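Local atomic coordinates of Oxidored_FMN domain-containing protein ([Pseudomonas] geniculata N1, PDB entry 6L6J), a protein that probably oxidises 6-hydroxypseudooxynicotine, as a flavoprotein that holds FMN, a [4Fe-4S] cluster and a bound ADP. Residues A[146-151]-A[205-210]; A[61-66]-A[104-109]; A[496-501]-A[588-593]. All coordinates share one frame; numbering follows the deposited sequence.

Interaction 1: A[146-151]-A[205-210]; sequences ADFRRW and RETLSD. With SO4 (sulfate ion), chain F.
R149 reaches from helix 142-162 to D210 on helix 197-215, two outer helices of the TIM barrel that run roughly parallel here, their axes 9.9 Å apart and crossing at -34°.

The charged part comes first. The guanidinium grips the carboxylate side-on with two nitrogens, both to OD2: NE of R149 donates to OD2 of D210 at 2.8 Å and NH2 of R149 to the same OD2 at 3.1 Å, the oxygen being met on its syn side. The two flat groups are nearly coplanar, 23° apart. A bend at chi3 (60°) in an otherwise extended chain swings the guanidinium round to present this edge. E206 sits differently. Its CB lies over the centre of the R149 guanidinium, 4.0 Å from CZ, while OE1 of E206 stands 3.6 Å from NH1 of R149 and well out of the guanidinium plane, an attraction of charges to which no N-H points. OE1 takes its hydrogen bond from Y193 instead.

The packing is slighter. OG1 of T207, hydrogen-bonded to L203 O within its own helix, meets the F148 ring at its edge, 3.5 Å from CE1. F148 otherwise packs on L177 and L178.

A sulfate, probably from the crystallisation liquor, takes hydrogen bonds from NH1 of R150 to its O1 (2.8 Å) and from the neutral NE1 of W151 to its O3 (3.2 Å).

With one carboxylate in its plane and another off its face, R149 is probably held firmly as a cation, and E206 and D210 would be expected to stay ionised.

Interaction 2: A[61-66]-A[104-109]; sequences TMIHET and LAHAGA. With SO4 (sulfate ion), chain F.
I63 lays its CG1-CD1 branch across H106 at about a right angle, CD1 standing 3.7 Å from CB of H106. The ends of strands 55-62 and 99-105, joined by a beta-alpha-beta crossover through helix 83-94, run parallel: A105 N donates to T61 O (2.9 Å) and I63 N to A105 O (3.1 Å). M62, bent at chi2 and chi3, curls CE onto CB of A105 (3.6 Å), near E60 and E103, which bind FMN; T61 and L104 meet on the other face.

H106, its CG swung opposite the backbone N (chi1 -166°), brings its ring edge to T66, whose OG1 lies in the ring plane 2.8 Å from NE2 of H106. The same OG1 is hydrogen-bonded to ND1 of H64 (2.9 Å), and NE2 of H64 donates almost straight to O4 of the sulfate (2.7 Å, 175°). ND1 of H106 accepts from G108 N.

A phenylalanine in place of H106 would probably keep the contact with I63 but leave the G108 amide without its acceptor and the T66 hydroxyl with only H64 of its two ring partners. Held at both nitrogens, the H106 imidazole is fixed in rotation, and one hydroxyl couples two histidines.

Interaction 3: A[496-501]-A[588-593]; sequences EPIPGC and ASIGPS
I590 meets a type II beta turn, I498 to C501, that docks against the outermost strand 585-590 of a three-stranded antiparallel sheet in the OYE-like second alpha/beta domain. P499 and G500 take the two central positions of the turn, which is closed by C501 N donating to I498 O.

The side chain of I590 is worth following outward. Its CB lies 3.6 Å from O of P499, the oxygen to which its own amide is also hydrogen-bonded. CG2, placed opposite the backbone N while CG1 sits beside it (chi1 -60°), comes 4.0 Å from O of G500. CG1 also faces O of P499 and meets CG2 of I498 at 4.3 Å. At the tip, CD1 of I590 reaches CA of C501 at 4.4 Å. Beyond the two segments the same side chain packs on V595, H505 and V613, and I498 touches L615 on the same strand as V613, so both isoleucines pack against strand 612-621.

The backbone makes the firm link: N of I590 donates to O of P499 (2.7 Å, 153°). Next to it the strand is distorted by a classic beta bulge, in which A588 and S589 both face K596 of strand 594-599. The proline ring lies along this bulge, with CD of P499 3.5 Å from O of A588 and CB of P499 3.9 Å from CB of S589.

G500 has the positive phi that favours glycine, and a CB there would point at the strand and run into O of I590. With hydrogens alone on that carbon, CA of G500 comes up to O of I590 at 3.3 Å, the C-H directed almost straight at the oxygen (175°).

In the fold
Along the chain the contacts come in series: interaction 2 closes first, then interaction 1, then interaction 3. Interactions 1 and 2 both belong to the FMN-binding TIM barrel, about 13 Å between centres. Interaction 2 joins adjacent barrel strands near the flavin, and interaction 1 joins two helices on the outside. Helix 142-162 connects them: W151 stacks its ring on H64, CE2 of W151 3.3 Å from CD2 of H64, and both contacts bind the same sulfate. Interaction 3 is remote, its centre about 52 Å from that of interaction 2 and about 63 Å from that of interaction 1. Its segment 588-593 belongs to the OYE-like second alpha/beta domain, consistent with a part distinct from the barrel.

Interaction 1: A[146-151]-A[205-210]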
loop_
_atom_site.group_PDB
_atom_site.type_symbol
_atom_site.label_atom_id
_atom_site.label_comp_id
_atom_site.label_asym_id
_atom_site.label_seq_id
_atom_site.Cartn_x
_atom_site.Cartn_y
_atom_site.Cartn_z
ATOM N N ALA A 146 -4.205 -32.886 14.862
ATOM C CA ALA A 146 -5.198 -33.679 14.092
ATOM C C ALA A 146 -6.391 -32.788 13.755
ATOM O O ALA A 146 -6.834 -32.849 12.615
ATOM C CB ALA A 146 -5.637 -34.902 14.862
ATOM N N ASP A 147 -6.865 -32.003 14.726
ATOM C CA ASP A 147 -8.015 -31.075 14.559
ATOM C C ASP A 147 -7.675 -30.016 13.500
ATOM O O ASP A 147 -8.542 -29.668 12.711
ATOM C CB ASP A 147 -8.426 -30.416 15.879
ATOM C CG ASP A 147 -9.097 -31.346 16.870
ATOM O OD1 ASP A 147 -9.231 -32.538 16.562
ATOM O OD2 ASP A 147 -9.480 -30.868 17.954
ATOM N N PHE A 148 -6.448 -29.519 13.488
ATOM C CA PHE A 148 -5.998 -28.428 12.584
ATOM C C PHE A 148 -6.063 -28.912 11.122
ATOM O O PHE A 148 -6.484 -28.125 10.231
ATOM C CB PHE A 148 -4.611 -27.931 13.010
ATOM C CG PHE A 148 -3.849 -27.191 11.943
ATOM C CD1 PHE A 148 -3.154 -27.877 10.965
ATOM C CD2 PHE A 148 -3.807 -25.806 11.922
ATOM C CE1 PHE A 148 -2.437 -27.195 9.998
ATOM C CE2 PHE A 148 -3.088 -25.122 10.957
ATOM C CZ PHE A 148 -2.409 -25.822 9.997
ATOM N N ARG A 149 -5.643 -30.156 10.874
ATOM C CA ARG A 149 -5.671 -30.768 9.526
ATOM C C ARG A 149 -7.123 -30.973 9.090
ATOM O O ARG A 149 -7.433 -30.675 7.927
ATOM C CB ARG A 149 -4.884 -32.074 9.545
ATOM C CG ARG A 149 -3.384 -31.874 9.686
ATOM C CD ARG A 149 -2.696 -33.195 9.918
ATOM N NE ARG A 149 -2.914 -34.134 8.827
ATOM C CZ ARG A 149 -2.486 -35.391 8.819
ATOM N NH1 ARG A 149 -1.836 -35.881 9.858
ATOM N NH2 ARG A 149 -2.704 -36.157 7.770
ATOM N N ARG A 150 -7.981 -31.424 10.008
ATOM C CA ARG A 150 -9.448 -31.493 9.798
ATOM C C ARG A 150 -9.900 -30.109 9.313
ATOM O O ARG A 150 -10.453 -30.056 8.209
ATOM C CB ARG A 150 -10.148 -32.001 11.063
ATOM C CG ARG A 150 -11.661 -32.170 10.960
ATOM C CD ARG A 150 -12.270 -32.744 12.242
ATOM N NE ARG A 150 -11.902 -32.032 13.475
ATOM C CZ ARG A 150 -12.562 -30.995 13.987
ATOM N NH1 ARG A 150 -13.632 -30.513 13.381
ATOM N NH2 ARG A 150 -12.145 -30.427 15.104
ATOM N N TRP A 151 -9.581 -29.031 10.043
ATOM C CA TRP A 151 -10.020 -27.642 9.716
ATOM C C TRP A 151 -9.587 -27.279 8.296
ATOM O O TRP A 151 -10.380 -26.674 7.571
ATOM C CB TRP A 151 -9.492 -26.579 10.697
ATOM C CG TRP A 151 -9.734 -26.833 12.152
ATOM C CD1 TRP A 151 -10.748 -27.553 12.716
ATOM C CD2 TRP A 151 -8.941 -26.335 13.243
ATOM N NE1 TRP A 151 -10.616 -27.564 14.085
ATOM C CE2 TRP A 151 -9.515 -26.827 14.435
ATOM C CE3 TRP A 151 -7.807 -25.528 13.332
ATOM C CZ2 TRP A 151 -8.982 -26.547 15.690
ATOM C CZ3 TRP A 151 -7.255 -25.286 14.570
ATOM C CH2 TRP A 151 -7.838 -25.786 15.732
ATOM N N ARG A 205 3.850 -30.347 4.975
ATOM C CA ARG A 205 3.717 -31.511 4.049
ATOM C C ARG A 205 2.362 -32.191 4.297
ATOM O O ARG A 205 1.583 -32.301 3.351
ATOM C CB ARG A 205 4.920 -32.460 4.206
ATOM C CG ARG A 205 4.674 -33.922 3.849
ATOM C CD ARG A 205 5.798 -34.835 4.319
ATOM N NE ARG A 205 6.932 -34.794 3.398
ATOM C CZ ARG A 205 8.214 -34.593 3.728
ATOM N NH1 ARG A 205 8.585 -34.420 4.991
ATOM N NH2 ARG A 205 9.132 -34.578 2.778
ATOM N N GLU A 206 2.089 -32.623 5.527
ATOM C CA GLU A 206 0.846 -33.361 5.907
ATOM C C GLU A 206 -0.416 -32.555 5.544
ATOM O O GLU A 206 -1.405 -33.152 5.148
ATOM C CB GLU A 206 0.838 -33.659 7.407
ATOM C CG GLU A 206 1.801 -34.751 7.825
ATOM C CD GLU A 206 1.717 -35.070 9.303
ATOM O OE1 GLU A 206 1.312 -34.184 10.077
ATOM O OE2 GLU A 206 2.040 -36.213 9.673
ATOM N N THR A 207 -0.393 -31.239 5.695
ATOM C CA THR A 207 -1.534 -30.361 5.359
ATOM C C THR A 207 -1.728 -30.395 3.836
ATOM O O THR A 207 -2.809 -30.862 3.376
ATOM C CB THR A 207 -1.324 -28.967 5.964
ATOM O OG1 THR A 207 -1.304 -29.148 7.381
ATOM C CG2 THR A 207 -2.410 -27.973 5.618
ATOM N N LEU A 208 -0.708 -29.950 3.095
ATOM C CA LEU A 208 -0.677 -29.856 1.607
ATOM C C LEU A 208 -1.263 -31.117 0.959
ATOM O O LEU A 208 -2.132 -30.969 0.041
ATOM C CB LEU A 208 0.773 -29.667 1.169
ATOM C CG LEU A 208 0.995 -29.583 -0.331
ATOM C CD1 LEU A 208 0.197 -28.433 -0.927
ATOM C CD2 LEU A 208 2.476 -29.421 -0.649
ATOM N N SER A 209 -0.785 -32.291 1.402
ATOM C CA SER A 209 -1.269 -33.634 0.993
ATOM C C SER A 209 -2.764 -33.784 1.306
ATOM O O SER A 209 -3.475 -34.343 0.448
ATOM C CB SER A 209 -0.453 -34.719 1.658
ATOM O OG SER A 209 -1.136 -35.967 1.665
ATOM N N ASP A 210 -3.234 -33.338 2.485
ATOM C CA ASP A 210 -4.665 -33.496 2.886
ATOM C C ASP A 210 -5.556 -32.685 1.948
ATOM O O ASP A 210 -6.602 -33.200 1.547
ATOM C CB ASP A 210 -4.914 -33.118 4.342
ATOM C CG ASP A 210 -4.325 -34.143 5.281
ATOM O OD1 ASP A 210 -3.772 -35.146 4.766
ATOM O OD2 ASP A 210 -4.380 -33.909 6.505
HETATM S S SO4 F . -13.957 -27.837 16.044
HETATM O O1 SO4 F . -14.257 -28.084 14.659
HETATM O O2 SO4 F . -15.010 -28.395 16.877
HETATM O O3 SO4 F . -12.683 -28.443 16.364
HETATM O O4 SO4 F . -13.889 -26.413 16.269
#

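Interaction 2: A[61-66]-A[104-109]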
loop_
_atom_site.group_PDB
_atom_site.type_symbol
_atom_site.label_atom_id
_atom_site.label_comp_id
_atom_site.label_asym_id
_atom_site.label_seq_id
_atom_site.Cartn_x
_atom_site.Cartn_y
_atom_site.Cartn_z
ATOM N N THR A 61 -7.958 -16.182 4.285
ATOM C CA THR A 61 -9.342 -16.660 4.523
ATOM C C THR A 61 -9.322 -17.639 5.699
ATOM O O THR A 61 -8.798 -18.760 5.531
ATOM C CB THR A 61 -9.907 -17.263 3.238
ATOM O OG1 THR A 61 -9.956 -16.161 2.334
ATOM C CG2 THR A 61 -11.259 -17.914 3.422
ATOM N N MET A 62 -9.839 -17.224 6.846
ATOM C CA MET A 62 -9.579 -17.910 8.132
ATOM C C MET A 62 -10.234 -19.291 8.119
ATOM O O MET A 62 -11.456 -19.365 7.856
ATOM C CB MET A 62 -10.125 -17.074 9.292
ATOM C CG MET A 62 -9.449 -15.717 9.373
ATOM S SD MET A 62 -7.677 -15.876 9.671
ATOM C CE MET A 62 -6.972 -15.544 8.075
ATOM N N ILE A 63 -9.476 -20.334 8.455
ATOM C CA ILE A 63 -9.963 -21.748 8.419
ATOM C C ILE A 63 -10.601 -22.195 9.743
ATOM O O ILE A 63 -11.078 -23.337 9.780
ATOM C CB ILE A 63 -8.822 -22.691 8.015
ATOM C CG1 ILE A 63 -7.744 -22.793 9.093
ATOM C CG2 ILE A 63 -8.248 -22.257 6.682
ATOM C CD1 ILE A 63 -6.879 -24.020 8.957
ATOM N N HIS A 64 -10.598 -21.358 10.786
ATOM C CA HIS A 64 -11.079 -21.712 12.153
ATOM C C HIS A 64 -11.089 -20.470 13.053
ATOM O O HIS A 64 -10.256 -19.567 12.825
ATOM C CB HIS A 64 -10.193 -22.814 12.763
ATOM C CG HIS A 64 -10.792 -23.494 13.943
ATOM N ND1 HIS A 64 -10.399 -23.220 15.225
ATOM C CD2 HIS A 64 -11.766 -24.429 14.031
ATOM C CE1 HIS A 64 -11.103 -23.958 16.053
ATOM N NE2 HIS A 64 -11.962 -24.701 15.343
ATOM N N GLU A 65 -11.934 -20.492 14.087
ATOM C CA GLU A 65 -12.190 -19.395 15.076
ATOM C C GLU A 65 -10.914 -19.036 15.872
ATOM O O GLU A 65 -10.819 -17.877 16.387
ATOM C CB GLU A 65 -13.330 -19.820 16.013
ATOM C CG GLU A 65 -14.647 -20.099 15.294
ATOM C CD GLU A 65 -14.938 -21.544 14.876
ATOM O OE1 GLU A 65 -14.033 -22.216 14.297
ATOM O OE2 GLU A 65 -16.093 -22.007 15.132
ATOM N N THR A 66 -9.981 -19.985 15.991
ATOM C CA THR A 66 -8.660 -19.813 16.643
ATOM C C THR A 66 -7.708 -18.991 15.751
ATOM O O THR A 66 -6.550 -18.746 16.198
ATOM C CB THR A 66 -8.017 -21.172 16.970
ATOM O OG1 THR A 66 -7.807 -21.954 15.783
ATOM C CG2 THR A 66 -8.840 -21.977 17.949
ATOM N N LEU A 104 -6.654 -19.729 1.905
ATOM C CA LEU A 104 -6.992 -20.439 3.164
ATOM C C LEU A 104 -5.804 -20.304 4.111
ATOM O O LEU A 104 -4.691 -20.661 3.708
ATOM C CB LEU A 104 -7.307 -21.903 2.854
ATOM C CG LEU A 104 -8.648 -22.133 2.151
ATOM C CD1 LEU A 104 -8.963 -23.624 2.084
ATOM C CD2 LEU A 104 -9.781 -21.376 2.847
ATOM N N ALA A 105 -6.059 -19.773 5.309
ATOM C CA ALA A 105 -5.025 -19.275 6.247
ATOM C C ALA A 105 -5.347 -19.702 7.676
ATOM O O ALA A 105 -6.515 -19.622 8.064
ATOM C CB ALA A 105 -4.957 -17.769 6.151
ATOM N N HIS A 106 -4.329 -20.106 8.434
ATOM C CA HIS A 106 -4.403 -20.219 9.915
ATOM C C HIS A 106 -3.220 -19.451 10.501
ATOM O O HIS A 106 -2.074 -19.816 10.167
ATOM C CB HIS A 106 -4.465 -21.675 10.411
ATOM C CG HIS A 106 -4.860 -21.743 11.846
ATOM N ND1 HIS A 106 -4.059 -21.221 12.854
ATOM C CD2 HIS A 106 -5.982 -22.191 12.448
ATOM C CE1 HIS A 106 -4.655 -21.379 14.017
ATOM N NE2 HIS A 106 -5.851 -21.952 13.793
ATOM N N ALA A 107 -3.505 -18.459 11.351
ATOM C CA ALA A 107 -2.579 -17.367 11.712
ATOM C C ALA A 107 -1.592 -17.831 12.791
ATOM O O ALA A 107 -0.660 -17.091 13.090
ATOM C CB ALA A 107 -3.381 -16.160 12.143
ATOM N N GLY A 108 -1.789 -19.017 13.365
ATOM C CA GLY A 108 -0.986 -19.493 14.507
ATOM C C GLY A 108 -0.749 -18.370 15.522
ATOM O O GLY A 108 -1.728 -17.853 16.080
ATOM N N ALA A 109 0.514 -17.993 15.731
ATOM C CA ALA A 109 0.973 -17.078 16.797
ATOM C C ALA A 109 1.218 -15.681 16.208
ATOM O O ALA A 109 2.214 -15.049 16.598
ATOM C CB ALA A 109 2.217 -17.654 17.424
HETATM S S SO4 F . -13.957 -27.837 16.044
HETATM O O1 SO4 F . -14.257 -28.084 14.659
HETATM O O2 SO4 F . -15.010 -28.395 16.877
HETATM O O3 SO4 F . -12.683 -28.443 16.364
HETATM O O4 SO4 F . -13.889 -26.413 16.269
HETATM O O HOH W 1 -3.766 -19.201 16.058
#

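Interaction 3: A[496-501]-A[588-593]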
loop_
_atom_site.group_PDB
_atom_site.type_symbol
_atom_site.label_atom_id
_atom_site.label_comp_id
_atom_site.label_asym_id
_atom_site.label_seq_id
_atom_site.Cartn_x
_atom_site.Cartn_y
_atom_site.Cartn_z
ATOM N N GLU A 496 0.786 26.793 21.161
ATOM C CA GLU A 496 1.501 28.083 21.347
ATOM C C GLU A 496 2.862 28.019 20.659
ATOM O O GLU A 496 3.572 27.009 20.755
ATOM C CB GLU A 496 1.661 28.380 22.842
ATOM C CG GLU A 496 0.398 28.910 23.512
ATOM C CD GLU A 496 -0.038 30.291 23.037
ATOM O OE1 GLU A 496 0.831 31.192 22.881
ATOM O OE2 GLU A 496 -1.243 30.468 22.803
ATOM N N PRO A 497 3.270 29.111 19.965
ATOM C CA PRO A 497 4.611 29.219 19.399
ATOM C C PRO A 497 5.709 28.709 20.343
ATOM O O PRO A 497 5.681 29.030 21.505
ATOM C CB PRO A 497 4.769 30.736 19.193
ATOM C CG PRO A 497 3.364 31.219 18.887
ATOM C CD PRO A 497 2.460 30.316 19.702
ATOM N N ILE A 498 6.657 27.932 19.815
ATOM C CA ILE A 498 7.861 27.520 20.594
ATOM C C ILE A 498 8.752 28.747 20.753
ATOM O O ILE A 498 9.067 29.432 19.777
ATOM C CB ILE A 498 8.633 26.355 19.949
ATOM C CG1 ILE A 498 7.738 25.153 19.654
ATOM C CG2 ILE A 498 9.813 25.969 20.835
ATOM C CD1 ILE A 498 8.476 23.999 18.997
ATOM N N PRO A 499 9.164 29.071 21.995
ATOM C CA PRO A 499 10.149 30.131 22.226
ATOM C C PRO A 499 11.407 29.971 21.354
ATOM O O PRO A 499 12.039 28.909 21.363
ATOM C CB PRO A 499 10.465 30.005 23.726
ATOM C CG PRO A 499 9.197 29.389 24.335
ATOM C CD PRO A 499 8.650 28.481 23.250
ATOM N N GLY A 500 11.732 31.027 20.605
ATOM C CA GLY A 500 12.951 31.103 19.786
ATOM C C GLY A 500 12.709 30.600 18.382
ATOM O O GLY A 500 13.677 30.573 17.577
ATOM N N CYS A 501 11.462 30.229 18.074
ATOM C CA CYS A 501 11.050 29.740 16.721
ATOM C C CYS A 501 11.346 30.792 15.638
ATOM O O CYS A 501 11.495 30.384 14.493
ATOM C CB CYS A 501 9.578 29.353 16.673
ATOM S SG CYS A 501 8.466 30.748 16.975
ATOM N N ALA A 588 11.151 22.433 24.549
ATOM C CA ALA A 588 10.691 23.493 25.481
ATOM C C ALA A 588 10.914 24.857 24.826
ATOM O O ALA A 588 10.000 25.720 24.884
ATOM C CB ALA A 588 11.413 23.407 26.803
ATOM N N SER A 589 12.080 25.036 24.210
ATOM C CA SER A 589 12.594 26.362 23.774
ATOM C C SER A 589 13.787 26.173 22.826
ATOM O O SER A 589 14.475 25.137 22.941
ATOM C CB SER A 589 12.957 27.221 24.986
ATOM O OG SER A 589 14.281 26.939 25.445
ATOM N N ILE A 590 14.021 27.162 21.956
ATOM C CA ILE A 590 15.136 27.167 20.967
ATOM C C ILE A 590 16.021 28.381 21.244
ATOM O O ILE A 590 15.517 29.489 21.057
ATOM C CB ILE A 590 14.612 27.165 19.516
ATOM C CG1 ILE A 590 13.764 25.923 19.220
ATOM C CG2 ILE A 590 15.771 27.286 18.541
ATOM C CD1 ILE A 590 12.989 25.991 17.914
ATOM N N GLY A 591 17.283 28.158 21.631
ATOM C CA GLY A 591 18.323 29.205 21.753
ATOM C C GLY A 591 19.179 29.355 20.491
ATOM O O GLY A 591 19.044 28.597 19.526
ATOM N N PRO A 592 20.120 30.327 20.472
ATOM C CA PRO A 592 20.922 30.637 19.279
ATOM C C PRO A 592 21.730 29.467 18.692
ATOM O O PRO A 592 22.028 29.500 17.509
ATOM C CB PRO A 592 21.936 31.691 19.767
ATOM C CG PRO A 592 21.311 32.301 20.994
ATOM C CD PRO A 592 20.457 31.202 21.609
ATOM N N SER A 593 22.118 28.508 19.532
ATOM C CA SER A 593 23.020 27.391 19.150
ATOM C C SER A 593 22.712 26.117 19.956
ATOM O O SER A 593 23.554 25.198 19.977
ATOM C CB SER A 593 24.456 27.817 19.337
ATOM O OG SER A 593 24.811 27.790 20.719
#